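Local coordinates for protein beta-galactosidase (Bacillus circulans, PDB 4MAD) that probably hydrolyses terminal non-reducing beta-D-galactose residues from beta-D-galactosides, as a retaining family 35 glycoside hydrolase built on a (beta/alpha)8 barrel, at residues D50-L55 against V88-T93; T309-D314 against L547-E552; D316-E321 against T326-A331; T320-V325 against I351-F356. All blocks are in the same frame, centred on the assembly; numbering follows the deposited sequence.

Interaction 1: D50-L55 against V88-T93; sequences DRLLKL and VRFIKT
L52 carries the apolar contact between helix 48-58 and helix 87-97, two neighbouring helices of the (beta/alpha)8 barrel. Its CD1 methyl lies 3.7 Å from CG2 of T93, the two side chains crossing at about a right angle, and the same methyl comes within 4.0 Å of F90 CE1, obliquely to the ring. F90 reaches this point because its CG is anti to the backbone N (chi1 170°), which swings the ring toward L52. M38 of strand 34-38 touches both L52 and F90, and W48 meets the F90 ring edge-to-face, so the pair sits where helices close over the barrel strands.

The T93 hydroxyl is used within its own helix. T93 OG1 donates to R89 O at 2.8 Å, from the opposite face of that carbonyl to T93 N, which leaves CG2 for L52.

Charge gathers elsewhere on helix 48-58. D50 OD2 receives K54 NZ on its syn lone pair at 2.8 Å and R51 NH1 on its anti side at 3.0 Å, and K54 NZ also reaches G323 O.

Methyl and ring packing alone links the segments here, with the polar groups turned to other partners.

Interaction 2: T309-D314 against L547-E552; sequences TITSYD and LGRYWE
T311 packs against G548 and R549 where the barrel domain meets a jelly-roll-like beta domain: the loop after strand 306-308 comes up to strand 545-551, an outermost strand of an antiparallel sheet in the galactose-binding region. The tight part is the short run from L547 to R549. T311 OG1 donates to R549 O at 2.7 Å, with a C=O...donor angle of 122° and the donor tilted 18° from the carbonyl plane; R549 N lies 3.0 Å from the same OG1. The T311 methyl covers the preceding backbone, CG2 standing 3.7 Å from L547 O and 4.0 Å from G548 CA. Chi1 of -58° sets CG2 anti to the backbone N and OG1 beside it, so one side chain offers the strand a hydroxyl and a methyl at once. The methyl packs close against the side of G548 where a beta carbon would point, and the backbone angles of G548 by themselves call for glycine. L559 of strand 558-561 touches T311 as well. Within the loop itself, S312 OG accepts from D314 N as an ST turn.

The looser side is hydrated. A water donates to T311 OG1 at 3.0 Å and weakly accepts from R549 NE, lying in plane at the edge of the guanidinium. The R549 chain bends at chi3, and NH1 forms its salt bridge with E457. R549 CB, 3.9 Å from T311 OG1, is the arginine's side-chain atom closest to the loop.

Interaction 3: D316-E321 against T326-A331; sequences DGLLTE and TEKFYA
The loop 316-321 runs beside the first turn of helix 327-339, with CA atoms nearest at L318 and F329, 4.8 Å apart. T326 holds the junction: its OG1 donates to L318 O at 2.6 Å, tilted 33° from the carbonyl plane, and accepts from F329 N at 3.1 Å. Chi1 of 60° places OG1 between backbone N and carbonyl carbon, facing the helix end, while the T326 CG2 methyl slides past T320 CG2 at 3.6 Å.

K328 reaches back over the loop. NZ donates to D316 O at 2.8 Å, in the carbonyl plane, and makes a salt bridge with D316 OD2 at 3.0 Å, though the hydrogen bond there is weak. H250 O takes another bond from NZ, and D316 OD2 also accepts from R263 N. The lysine's aliphatic part passes L318 at about a right angle, K328 CB lying 3.9 Å from L318 CD2.

Farther along the loop, L319 and F329 lie side by side, pointing the same way, with L319 CD2 at 4.1 Å from F329 CD1 and oblique to the ring; R51 and K54 of helix 48-58 touch L319.

T326 is a threonine N-cap, here tying the last barrel helix to the loop that precedes it.

Interaction 4: T320-V325 against I351-F356; sequences TESGDV and IPKRLF
K353 slides past D324 in the opposite direction and touches the loop with its CE methylene: CE lies 3.4 Å from D324 OD1 and 3.5 Å from S322 OG. The two oxygens therefore meet the carbon beside the ammonium more closely than the ammonium itself, and the D324 OD1 to K353 NZ salt bridge is long, at 3.9 Å. Bends at chi2 (118°) and chi4 (65°) fold the lysine end back onto its own chain, where NZ donates to I351 O at 2.8 Å from above the carbonyl plane. K353 NZ also forms a salt bridge with D527. A water adds a second link, donating weakly to D324 OD1 and accepting from I351 N at 3.0 Å.

Behind this first shell, T320 to G323 form a type I beta turn, closed by G323 N to T320 O at 2.8 Å. The turn belongs to the loop before helix 327-339, and the partner segment 351-356 leads from that helix toward strand 357-366, so the contact joins the edge of the catalytic barrel to the connection entering the next beta region. T320 OG1 accepts from D324 N at 3.0 Å, and T320 N donates to D324 O, which together fix the backbone of D324 behind its carboxylate. The positive phi of G323 (99°) suits glycine.

Farther out, F529 of strand 528-531 touches both S322 and K353, and Y560 of strand 558-561 touches S322.

Overall arrangement
The loop between strand 306-308 and helix 327-339 unites the set. Interactions 3 and 4 share T320 and E321, with centres about 13 Å apart. Interaction 2 connects to both through E321, whose OE1 meets S312 OG at 2.8 Å and whose N meets D314 OD1 at 2.9 Å. Helix 48-58 of interaction 1 packs against the loop and its flanks: K54 O lies 3.4 Å from F329 CE1 of interaction 3, and D50 CG 3.7 Å from I351 CD1 of interaction 4. Interactions 1 and 2 do not touch, their centres about 24 Å apart. All four lie away from the predicted catalytic glutamates, though Y313 OH in 309-314 bonds to E112, a ligand-pocket residue.

Interaction 1: D50-L55 against V88-T93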
loop_
_atom_site.group_PDB
_atom_site.type_symbol
_atom_site.label_atom_id
_atom_site.label_comp_id
_atom_site.label_asym_id
_atom_site.label_seq_id
_atom_site.Cartn_x
_atom_site.Cartn_y
_atom_site.Cartn_z
ATOM N N ASP A 50 19.610 -6.401 3.687
ATOM C CA ASP A 50 20.283 -5.139 3.835
ATOM C C ASP A 50 19.515 -4.274 4.812
ATOM O O ASP A 50 20.075 -3.718 5.702
ATOM C CB ASP A 50 20.333 -4.416 2.504
ATOM C CG ASP A 50 20.960 -3.037 2.612
ATOM O OD1 ASP A 50 22.164 -2.960 2.742
ATOM O OD2 ASP A 50 20.251 -2.036 2.602
ATOM N N ARG A 51 18.206 -4.165 4.614
ATOM C CA ARG A 51 17.443 -3.314 5.479
ATOM C C ARG A 51 17.408 -3.804 6.899
ATOM O O ARG A 51 17.519 -3.051 7.788
ATOM C CB ARG A 51 16.052 -3.082 4.943
ATOM C CG ARG A 51 16.002 -2.879 3.460
ATOM C CD ARG A 51 16.405 -1.499 3.013
ATOM N NE ARG A 51 15.970 -1.192 1.664
ATOM C CZ ARG A 51 16.743 -1.265 0.596
ATOM N NH1 ARG A 51 17.984 -1.625 0.704
ATOM N NH2 ARG A 51 16.277 -0.986 -0.593
ATOM N N LEU A 52 17.243 -5.103 7.060
ATOM C CA LEU A 52 17.206 -5.680 8.384
ATOM C C LEU A 52 18.522 -5.482 9.136
ATOM O O LEU A 52 18.507 -5.188 10.253
ATOM C CB LEU A 52 16.833 -7.156 8.344
ATOM C CG LEU A 52 15.417 -7.362 7.862
ATOM C CD1 LEU A 52 15.115 -8.709 7.407
ATOM C CD2 LEU A 52 14.475 -6.910 8.917
ATOM N N LEU A 53 19.639 -5.609 8.442
ATOM C CA LEU A 53 20.931 -5.405 9.032
ATOM C C LEU A 53 21.048 -3.984 9.541
ATOM O O LEU A 53 21.620 -3.737 10.577
ATOM C CB LEU A 53 22.001 -5.658 7.985
ATOM C CG LEU A 53 22.329 -7.103 7.704
ATOM C CD1 LEU A 53 23.175 -7.246 6.575
ATOM C CD2 LEU A 53 22.905 -7.759 8.852
ATOM N N LYS A 54 20.497 -3.065 8.769
ATOM C CA LYS A 54 20.466 -1.660 9.160
ATOM C C LYS A 54 19.637 -1.398 10.433
ATOM O O LYS A 54 20.025 -0.686 11.302
ATOM C CB LYS A 54 20.025 -0.766 8.015
ATOM C CG LYS A 54 21.084 -0.611 6.945
ATOM C CD LYS A 54 20.625 -0.182 5.583
ATOM C CE LYS A 54 21.765 0.144 4.710
ATOM N NZ LYS A 54 21.486 0.356 3.335
ATOM N N LEU A 55 18.498 -2.014 10.533
ATOM C CA LEU A 55 17.706 -1.852 11.723
ATOM C C LEU A 55 18.430 -2.426 12.948
ATOM O O LEU A 55 18.488 -1.831 13.959
ATOM C CB LEU A 55 16.347 -2.504 11.556
ATOM C CG LEU A 55 15.479 -2.061 10.374
ATOM C CD1 LEU A 55 14.113 -2.657 10.522
ATOM C CD2 LEU A 55 15.403 -0.611 10.279
ATOM N N VAL A 88 7.760 -16.094 4.759
ATOM C CA VAL A 88 8.635 -16.977 5.469
ATOM C C VAL A 88 10.139 -16.602 5.311
ATOM O O VAL A 88 10.859 -16.537 6.260
ATOM C CB VAL A 88 8.344 -18.400 5.088
ATOM C CG1 VAL A 88 9.326 -19.340 5.668
ATOM C CG2 VAL A 88 6.985 -18.770 5.549
ATOM N N ARG A 89 10.569 -16.300 4.114
ATOM C CA ARG A 89 11.926 -15.910 3.868
ATOM C C ARG A 89 12.242 -14.631 4.619
ATOM O O ARG A 89 13.271 -14.509 5.183
ATOM C CB ARG A 89 12.120 -15.719 2.390
ATOM C CG ARG A 89 13.519 -15.266 1.992
ATOM C CD ARG A 89 13.616 -14.923 0.524
ATOM N NE ARG A 89 14.850 -14.222 0.224
ATOM C CZ ARG A 89 15.234 -13.862 -0.973
ATOM N NH1 ARG A 89 14.482 -14.114 -2.014
ATOM N NH2 ARG A 89 16.396 -13.251 -1.115
ATOM N N PHE A 90 11.307 -13.700 4.622
ATOM C CA PHE A 90 11.574 -12.438 5.250
ATOM C C PHE A 90 11.817 -12.649 6.724
ATOM O O PHE A 90 12.778 -12.189 7.261
ATOM C CB PHE A 90 10.397 -11.495 5.032
ATOM C CG PHE A 90 10.471 -10.238 5.854
ATOM C CD1 PHE A 90 11.258 -9.214 5.488
ATOM C CD2 PHE A 90 9.730 -10.086 6.976
ATOM C CE1 PHE A 90 11.328 -8.099 6.219
ATOM C CE2 PHE A 90 9.810 -8.962 7.706
ATOM C CZ PHE A 90 10.588 -7.988 7.330
ATOM N N ILE A 91 10.920 -13.399 7.344
ATOM C CA ILE A 91 11.056 -13.677 8.745
ATOM C C ILE A 91 12.331 -14.478 9.130
ATOM O O ILE A 91 12.990 -14.160 10.054
ATOM C CB ILE A 91 9.805 -14.355 9.289
ATOM C CG1 ILE A 91 8.607 -13.410 9.124
ATOM C CG2 ILE A 91 10.019 -14.793 10.713
ATOM C CD1 ILE A 91 7.371 -13.938 9.642
ATOM N N LYS A 92 12.673 -15.459 8.346
ATOM C CA LYS A 92 13.938 -16.162 8.525
ATOM C C LYS A 92 15.114 -15.221 8.381
ATOM O O LYS A 92 16.083 -15.399 9.005
ATOM C CB LYS A 92 14.075 -17.292 7.553
ATOM C CG LYS A 92 13.286 -18.465 7.937
ATOM C CD LYS A 92 13.276 -19.468 6.832
ATOM C CE LYS A 92 12.804 -20.761 7.315
ATOM N NZ LYS A 92 13.083 -21.763 6.318
ATOM N N THR A 93 14.992 -14.221 7.538
ATOM C CA THR A 93 16.040 -13.252 7.400
ATOM C C THR A 93 16.250 -12.442 8.682
ATOM O O THR A 93 17.348 -12.176 9.075
ATOM C CB THR A 93 15.888 -12.376 6.168
ATOM O OG1 THR A 93 15.690 -13.194 5.030
ATOM C CG2 THR A 93 17.105 -11.498 5.959
#

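Interaction 2: T309-D314 against L547-E552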
loop_
_atom_site.group_PDB
_atom_site.type_symbol
_atom_site.label_atom_id
_atom_site.label_comp_id
_atom_site.label_asym_id
_atom_site.label_seq_id
_atom_site.Cartn_x
_atom_site.Cartn_y
_atom_site.Cartn_z
ATOM N N THR A 309 -2.928 7.811 -1.711
ATOM C CA THR A 309 -1.583 7.815 -1.211
ATOM C C THR A 309 -0.607 7.611 -2.372
ATOM O O THR A 309 -0.941 6.958 -3.294
ATOM C CB THR A 309 -1.425 6.723 -0.146
ATOM O OG1 THR A 309 -2.180 7.070 1.011
ATOM C CG2 THR A 309 0.037 6.532 0.230
ATOM N N ILE A 310 0.565 8.212 -2.289
ATOM C CA ILE A 310 1.516 8.196 -3.364
ATOM C C ILE A 310 2.276 6.869 -3.468
ATOM O O ILE A 310 2.170 6.040 -2.654
ATOM C CB ILE A 310 2.566 9.337 -3.259
ATOM C CG1 ILE A 310 3.433 9.193 -2.033
ATOM C CG2 ILE A 310 1.890 10.719 -3.251
ATOM C CD1 ILE A 310 4.548 10.212 -2.006
ATOM N N THR A 311 3.055 6.730 -4.519
ATOM C CA THR A 311 3.853 5.539 -4.702
ATOM C C THR A 311 4.954 5.305 -3.638
ATOM O O THR A 311 5.043 4.264 -3.091
ATOM C CB THR A 311 4.546 5.561 -6.080
ATOM O OG1 THR A 311 3.575 5.654 -7.068
ATOM C CG2 THR A 311 5.383 4.293 -6.252
ATOM N N SER A 312 5.769 6.304 -3.396
ATOM C CA SER A 312 6.792 6.227 -2.403
ATOM C C SER A 312 6.182 6.047 -1.029
ATOM O O SER A 312 5.262 6.700 -0.693
ATOM C CB SER A 312 7.637 7.510 -2.335
ATOM O OG SER A 312 8.519 7.538 -1.248
ATOM N N TYR A 313 6.765 5.166 -0.246
ATOM C CA TYR A 313 6.474 5.028 1.173
ATOM C C TYR A 313 7.682 5.331 2.040
ATOM O O TYR A 313 7.842 4.746 3.034
ATOM C CB TYR A 313 5.877 3.695 1.505
ATOM C CG TYR A 313 4.951 3.640 2.687
ATOM C CD1 TYR A 313 3.834 4.443 2.793
ATOM C CD2 TYR A 313 5.158 2.735 3.672
ATOM C CE1 TYR A 313 3.013 4.357 3.867
ATOM C CE2 TYR A 313 4.332 2.651 4.725
ATOM C CZ TYR A 313 3.248 3.452 4.838
ATOM O OH TYR A 313 2.425 3.274 5.902
ATOM N N ASP A 314 8.462 6.306 1.632
ATOM C CA ASP A 314 9.693 6.645 2.290
ATOM C C ASP A 314 9.351 6.958 3.712
ATOM O O ASP A 314 9.960 6.460 4.539
ATOM C CB ASP A 314 10.273 7.889 1.615
ATOM C CG ASP A 314 11.542 8.450 2.290
ATOM O OD1 ASP A 314 12.597 8.284 1.717
ATOM O OD2 ASP A 314 11.423 9.110 3.301
ATOM N N LEU A 547 6.593 -0.259 -11.540
ATOM C CA LEU A 547 7.168 0.644 -10.571
ATOM C C LEU A 547 6.180 1.327 -9.659
ATOM O O LEU A 547 6.533 1.744 -8.617
ATOM C CB LEU A 547 7.997 1.714 -11.243
ATOM C CG LEU A 547 9.228 1.286 -12.023
ATOM C CD1 LEU A 547 9.978 2.456 -12.471
ATOM C CD2 LEU A 547 10.100 0.320 -11.295
ATOM N N GLY A 548 4.989 1.537 -10.156
ATOM C CA GLY A 548 4.066 2.417 -9.501
ATOM C C GLY A 548 3.559 3.522 -10.378
ATOM O O GLY A 548 3.711 3.471 -11.537
ATOM N N ARG A 549 2.913 4.485 -9.775
ATOM C CA ARG A 549 2.343 5.605 -10.462
ATOM C C ARG A 549 3.169 6.884 -10.330
ATOM O O ARG A 549 3.908 7.037 -9.385
ATOM C CB ARG A 549 0.960 5.920 -9.903
ATOM C CG ARG A 549 0.043 4.699 -9.663
ATOM C CD ARG A 549 -1.316 5.126 -9.168
ATOM N NE ARG A 549 -1.940 4.166 -8.306
ATOM C CZ ARG A 549 -3.051 3.507 -8.579
ATOM N NH1 ARG A 549 -3.656 3.702 -9.716
ATOM N NH2 ARG A 549 -3.557 2.642 -7.742
ATOM N N TYR A 550 2.998 7.779 -11.293
ATOM C CA TYR A 550 3.548 9.100 -11.257
ATOM C C TYR A 550 2.460 10.138 -11.591
ATOM O O TYR A 550 1.533 9.804 -12.166
ATOM C CB TYR A 550 4.670 9.240 -12.242
ATOM C CG TYR A 550 4.267 9.208 -13.706
ATOM C CD1 TYR A 550 3.917 10.345 -14.378
ATOM C CD2 TYR A 550 4.325 8.056 -14.431
ATOM C CE1 TYR A 550 3.625 10.334 -15.686
ATOM C CE2 TYR A 550 4.001 8.046 -15.749
ATOM C CZ TYR A 550 3.656 9.175 -16.381
ATOM O OH TYR A 550 3.333 9.099 -17.687
ATOM N N TRP A 551 2.576 11.357 -11.140
ATOM C CA TRP A 551 1.587 12.365 -11.422
ATOM C C TRP A 551 2.294 13.698 -11.201
ATOM O O TRP A 551 2.863 13.904 -10.165
ATOM C CB TRP A 551 0.444 12.208 -10.451
ATOM C CG TRP A 551 -0.776 12.948 -10.767
ATOM C CD1 TRP A 551 -0.986 13.795 -11.787
ATOM C CD2 TRP A 551 -2.011 12.841 -10.080
ATOM N NE1 TRP A 551 -2.260 14.258 -11.768
ATOM C CE2 TRP A 551 -2.923 13.678 -10.726
ATOM C CE3 TRP A 551 -2.418 12.145 -8.971
ATOM C CZ2 TRP A 551 -4.197 13.826 -10.278
ATOM C CZ3 TRP A 551 -3.683 12.253 -8.574
ATOM C CH2 TRP A 551 -4.558 13.110 -9.196
ATOM N N GLU A 552 2.185 14.625 -12.124
ATOM C CA GLU A 552 2.930 15.871 -12.102
ATOM C C GLU A 552 2.624 16.736 -10.889
ATOM O O GLU A 552 3.367 17.633 -10.585
ATOM C CB GLU A 552 2.633 16.699 -13.352
ATOM C CG GLU A 552 1.241 17.110 -13.416
ATOM C CD GLU A 552 0.754 17.708 -14.745
ATOM O OE1 GLU A 552 1.512 17.866 -15.677
ATOM O OE2 GLU A 552 -0.451 17.988 -14.812
HETATM O O HOH W 1 0.885 4.503 -6.654
#

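Interaction 3: D316-E321 against T326-A331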
loop_
_atom_site.group_PDB
_atom_site.type_symbol
_atom_site.label_atom_id
_atom_site.label_comp_id
_atom_site.label_asym_id
_atom_site.label_seq_id
_atom_site.Cartn_x
_atom_site.Cartn_y
_atom_site.Cartn_z
ATOM N N ASP A 316 9.620 9.490 5.604
ATOM C CA ASP A 316 10.600 10.139 6.429
ATOM C C ASP A 316 11.122 9.118 7.438
ATOM O O ASP A 316 11.372 9.407 8.544
ATOM C CB ASP A 316 10.067 11.350 7.143
ATOM C CG ASP A 316 11.169 12.281 7.570
ATOM O OD1 ASP A 316 12.206 12.248 6.965
ATOM O OD2 ASP A 316 10.932 13.054 8.474
ATOM N N GLY A 317 11.259 7.905 6.973
ATOM C CA GLY A 317 11.677 6.802 7.795
ATOM C C GLY A 317 13.144 6.907 8.194
ATOM O O GLY A 317 13.835 7.732 7.719
ATOM N N LEU A 318 13.553 6.032 9.098
ATOM C CA LEU A 318 14.914 5.960 9.556
ATOM C C LEU A 318 15.838 5.586 8.403
ATOM O O LEU A 318 16.914 6.065 8.360
ATOM C CB LEU A 318 15.063 5.003 10.704
ATOM C CG LEU A 318 14.238 5.329 11.923
ATOM C CD1 LEU A 318 14.430 4.321 12.980
ATOM C CD2 LEU A 318 14.419 6.673 12.422
ATOM N N LEU A 319 15.358 4.725 7.511
ATOM C CA LEU A 319 15.970 4.486 6.210
ATOM C C LEU A 319 15.152 5.146 5.142
ATOM O O LEU A 319 13.993 5.221 5.282
ATOM C CB LEU A 319 16.026 3.014 5.875
ATOM C CG LEU A 319 16.633 2.138 6.937
ATOM C CD1 LEU A 319 16.791 0.786 6.418
ATOM C CD2 LEU A 319 17.893 2.677 7.387
ATOM N N THR A 320 15.774 5.624 4.093
ATOM C CA THR A 320 15.057 6.295 3.013
ATOM C C THR A 320 14.351 5.234 2.191
ATOM O O THR A 320 14.566 4.091 2.390
ATOM C CB THR A 320 15.967 7.034 2.068
ATOM O OG1 THR A 320 16.755 6.101 1.388
ATOM C CG2 THR A 320 16.833 8.025 2.780
ATOM N N GLU A 321 13.578 5.637 1.207
ATOM C CA GLU A 321 12.814 4.652 0.404
ATOM C C GLU A 321 13.746 3.644 -0.206
ATOM O O GLU A 321 13.458 2.514 -0.232
ATOM C CB GLU A 321 12.030 5.301 -0.718
ATOM C CG GLU A 321 11.423 4.315 -1.732
ATOM C CD GLU A 321 10.498 4.993 -2.771
ATOM O OE1 GLU A 321 10.511 6.221 -2.765
ATOM O OE2 GLU A 321 9.802 4.306 -3.523
ATOM N N THR A 326 20.017 7.742 7.514
ATOM C CA THR A 326 19.602 9.119 7.538
ATOM C C THR A 326 20.062 9.789 8.816
ATOM O O THR A 326 20.508 9.153 9.677
ATOM C CB THR A 326 18.125 9.195 7.561
ATOM O OG1 THR A 326 17.650 8.542 8.728
ATOM C CG2 THR A 326 17.523 8.553 6.306
ATOM N N GLU A 327 19.880 11.085 8.928
ATOM C CA GLU A 327 20.178 11.785 10.157
ATOM C C GLU A 327 19.301 11.264 11.332
ATOM O O GLU A 327 19.783 11.113 12.405
ATOM C CB GLU A 327 20.027 13.294 9.979
ATOM C CG GLU A 327 21.219 13.937 9.288
ATOM C CD GLU A 327 21.015 15.409 8.898
ATOM O OE1 GLU A 327 20.302 16.146 9.575
ATOM O OE2 GLU A 327 21.590 15.806 7.866
ATOM N N LYS A 328 18.035 10.950 11.063
ATOM C CA LYS A 328 17.156 10.432 12.065
ATOM C C LYS A 328 17.710 9.134 12.625
ATOM O O LYS A 328 17.726 8.929 13.802
ATOM C CB LYS A 328 15.809 10.157 11.465
ATOM C CG LYS A 328 14.832 11.020 11.965
ATOM C CD LYS A 328 13.453 10.545 11.632
ATOM C CE LYS A 328 12.725 11.647 11.028
ATOM N NZ LYS A 328 11.399 11.171 10.759
ATOM N N PHE A 329 18.262 8.310 11.757
ATOM C CA PHE A 329 18.791 7.027 12.162
ATOM C C PHE A 329 19.899 7.187 13.212
ATOM O O PHE A 329 19.836 6.591 14.228
ATOM C CB PHE A 329 19.367 6.348 10.937
ATOM C CG PHE A 329 20.112 5.048 11.191
ATOM C CD1 PHE A 329 19.536 3.842 10.928
ATOM C CD2 PHE A 329 21.392 5.040 11.621
ATOM C CE1 PHE A 329 20.216 2.688 11.135
ATOM C CE2 PHE A 329 22.055 3.856 11.807
ATOM C CZ PHE A 329 21.458 2.706 11.555
ATOM N N TYR A 330 20.856 8.054 12.948
ATOM C CA TYR A 330 21.907 8.307 13.935
ATOM C C TYR A 330 21.376 8.904 15.233
ATOM O O TYR A 330 21.822 8.609 16.284
ATOM C CB TYR A 330 23.012 9.153 13.335
ATOM C CG TYR A 330 23.779 8.411 12.282
ATOM C CD1 TYR A 330 24.598 7.356 12.613
ATOM C CD2 TYR A 330 23.659 8.724 10.973
ATOM C CE1 TYR A 330 25.294 6.679 11.666
ATOM C CE2 TYR A 330 24.341 8.076 10.044
ATOM C CZ TYR A 330 25.157 7.047 10.376
ATOM O OH TYR A 330 25.805 6.422 9.388
ATOM N N ALA A 331 20.421 9.789 15.100
ATOM C CA ALA A 331 19.858 10.466 16.231
ATOM C C ALA A 331 19.156 9.493 17.195
ATOM O O ALA A 331 19.319 9.582 18.387
ATOM C CB ALA A 331 18.908 11.514 15.779
#

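Interaction 4: T320-V325 against I351-F356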
loop_
_atom_site.group_PDB
_atom_site.type_symbol
_atom_site.label_atom_id
_atom_site.label_comp_id
_atom_site.label_asym_id
_atom_site.label_seq_id
_atom_site.Cartn_x
_atom_site.Cartn_y
_atom_site.Cartn_z
ATOM N N THR A 320 15.774 5.624 4.093
ATOM C CA THR A 320 15.057 6.295 3.013
ATOM C C THR A 320 14.351 5.234 2.191
ATOM O O THR A 320 14.566 4.091 2.390
ATOM C CB THR A 320 15.967 7.034 2.068
ATOM O OG1 THR A 320 16.755 6.101 1.388
ATOM C CG2 THR A 320 16.833 8.025 2.780
ATOM N N GLU A 321 13.578 5.637 1.207
ATOM C CA GLU A 321 12.814 4.652 0.404
ATOM C C GLU A 321 13.746 3.644 -0.206
ATOM O O GLU A 321 13.458 2.514 -0.232
ATOM C CB GLU A 321 12.030 5.301 -0.718
ATOM C CG GLU A 321 11.423 4.315 -1.732
ATOM C CD GLU A 321 10.498 4.993 -2.771
ATOM O OE1 GLU A 321 10.511 6.221 -2.765
ATOM O OE2 GLU A 321 9.802 4.306 -3.523
ATOM N N SER A 322 14.909 4.104 -0.646
ATOM C CA SER A 322 15.904 3.215 -1.216
ATOM C C SER A 322 16.845 2.554 -0.236
ATOM O O SER A 322 17.714 1.844 -0.637
ATOM C CB SER A 322 16.729 3.904 -2.260
ATOM O OG SER A 322 17.384 4.971 -1.714
ATOM N N GLY A 323 16.631 2.786 1.042
ATOM C CA GLY A 323 17.354 2.114 2.064
ATOM C C GLY A 323 18.530 2.840 2.687
ATOM O O GLY A 323 19.230 2.242 3.412
ATOM N N ASP A 324 18.734 4.107 2.388
ATOM C CA ASP A 324 19.840 4.844 2.945
ATOM C C ASP A 324 19.623 5.215 4.395
ATOM O O ASP A 324 18.564 5.554 4.782
ATOM C CB ASP A 324 20.102 6.126 2.166
ATOM C CG ASP A 324 20.412 5.878 0.715
ATOM O OD1 ASP A 324 20.824 4.794 0.390
ATOM O OD2 ASP A 324 20.224 6.780 -0.077
ATOM N N VAL A 325 20.691 5.172 5.167
ATOM C CA VAL A 325 20.612 5.642 6.528
ATOM C C VAL A 325 20.482 7.140 6.446
ATOM O O VAL A 325 20.798 7.696 5.461
ATOM C CB VAL A 325 21.811 5.278 7.400
ATOM C CG1 VAL A 325 21.999 3.838 7.447
ATOM C CG2 VAL A 325 23.013 5.886 6.873
ATOM N N ILE A 351 24.573 0.769 -0.884
ATOM C CA ILE A 351 24.186 0.253 -2.180
ATOM C C ILE A 351 24.295 1.362 -3.200
ATOM O O ILE A 351 23.712 2.376 -3.072
ATOM C CB ILE A 351 22.785 -0.316 -2.144
ATOM C CG1 ILE A 351 22.767 -1.531 -1.246
ATOM C CG2 ILE A 351 22.356 -0.705 -3.467
ATOM C CD1 ILE A 351 21.431 -2.002 -0.865
ATOM N N PRO A 352 25.082 1.141 -4.224
ATOM C CA PRO A 352 25.347 2.209 -5.157
ATOM C C PRO A 352 24.095 2.692 -5.888
ATOM O O PRO A 352 23.255 1.928 -6.176
ATOM C CB PRO A 352 26.295 1.566 -6.145
ATOM C CG PRO A 352 26.957 0.548 -5.418
ATOM C CD PRO A 352 25.978 0.005 -4.450
ATOM N N LYS A 353 24.047 3.985 -6.121
ATOM C CA LYS A 353 23.061 4.637 -6.976
ATOM C C LYS A 353 23.751 5.228 -8.209
ATOM O O LYS A 353 24.763 5.783 -8.086
ATOM C CB LYS A 353 22.344 5.718 -6.208
ATOM C CG LYS A 353 21.255 5.170 -5.316
ATOM C CD LYS A 353 21.465 5.409 -3.912
ATOM C CE LYS A 353 20.621 4.467 -2.962
ATOM N NZ LYS A 353 20.939 2.958 -2.993
ATOM N N ARG A 354 23.155 5.091 -9.385
ATOM C CA ARG A 354 23.725 5.592 -10.631
ATOM C C ARG A 354 22.723 6.384 -11.426
ATOM O O ARG A 354 21.549 6.154 -11.301
ATOM C CB ARG A 354 24.232 4.449 -11.473
ATOM C CG ARG A 354 25.349 3.694 -10.823
ATOM C CD ARG A 354 26.554 4.562 -10.699
ATOM N NE ARG A 354 27.710 3.855 -10.181
ATOM C CZ ARG A 354 28.124 3.954 -8.944
ATOM N NH1 ARG A 354 27.494 4.722 -8.127
ATOM N NH2 ARG A 354 29.160 3.266 -8.538
ATOM N N LEU A 355 23.182 7.341 -12.197
ATOM C CA LEU A 355 22.369 7.936 -13.232
ATOM C C LEU A 355 22.565 7.093 -14.469
ATOM O O LEU A 355 23.619 6.613 -14.679
ATOM C CB LEU A 355 22.818 9.313 -13.645
ATOM C CG LEU A 355 23.011 10.502 -12.787
ATOM C CD1 LEU A 355 24.339 10.463 -12.243
ATOM C CD2 LEU A 355 22.844 11.689 -13.578
ATOM N N PHE A 356 21.546 6.946 -15.275
ATOM C CA PHE A 356 21.684 6.270 -16.529
ATOM C C PHE A 356 21.341 7.132 -17.730
ATOM O O PHE A 356 21.434 6.691 -18.815
ATOM C CB PHE A 356 20.903 4.976 -16.550
ATOM C CG PHE A 356 21.488 3.884 -15.704
ATOM C CD1 PHE A 356 22.463 3.051 -16.197
ATOM C CD2 PHE A 356 21.007 3.622 -14.474
ATOM C CE1 PHE A 356 22.938 2.064 -15.455
ATOM C CE2 PHE A 356 21.496 2.621 -13.730
ATOM C CZ PHE A 356 22.452 1.838 -14.212
HETATM O O HOH W 2 22.674 2.086 1.012
#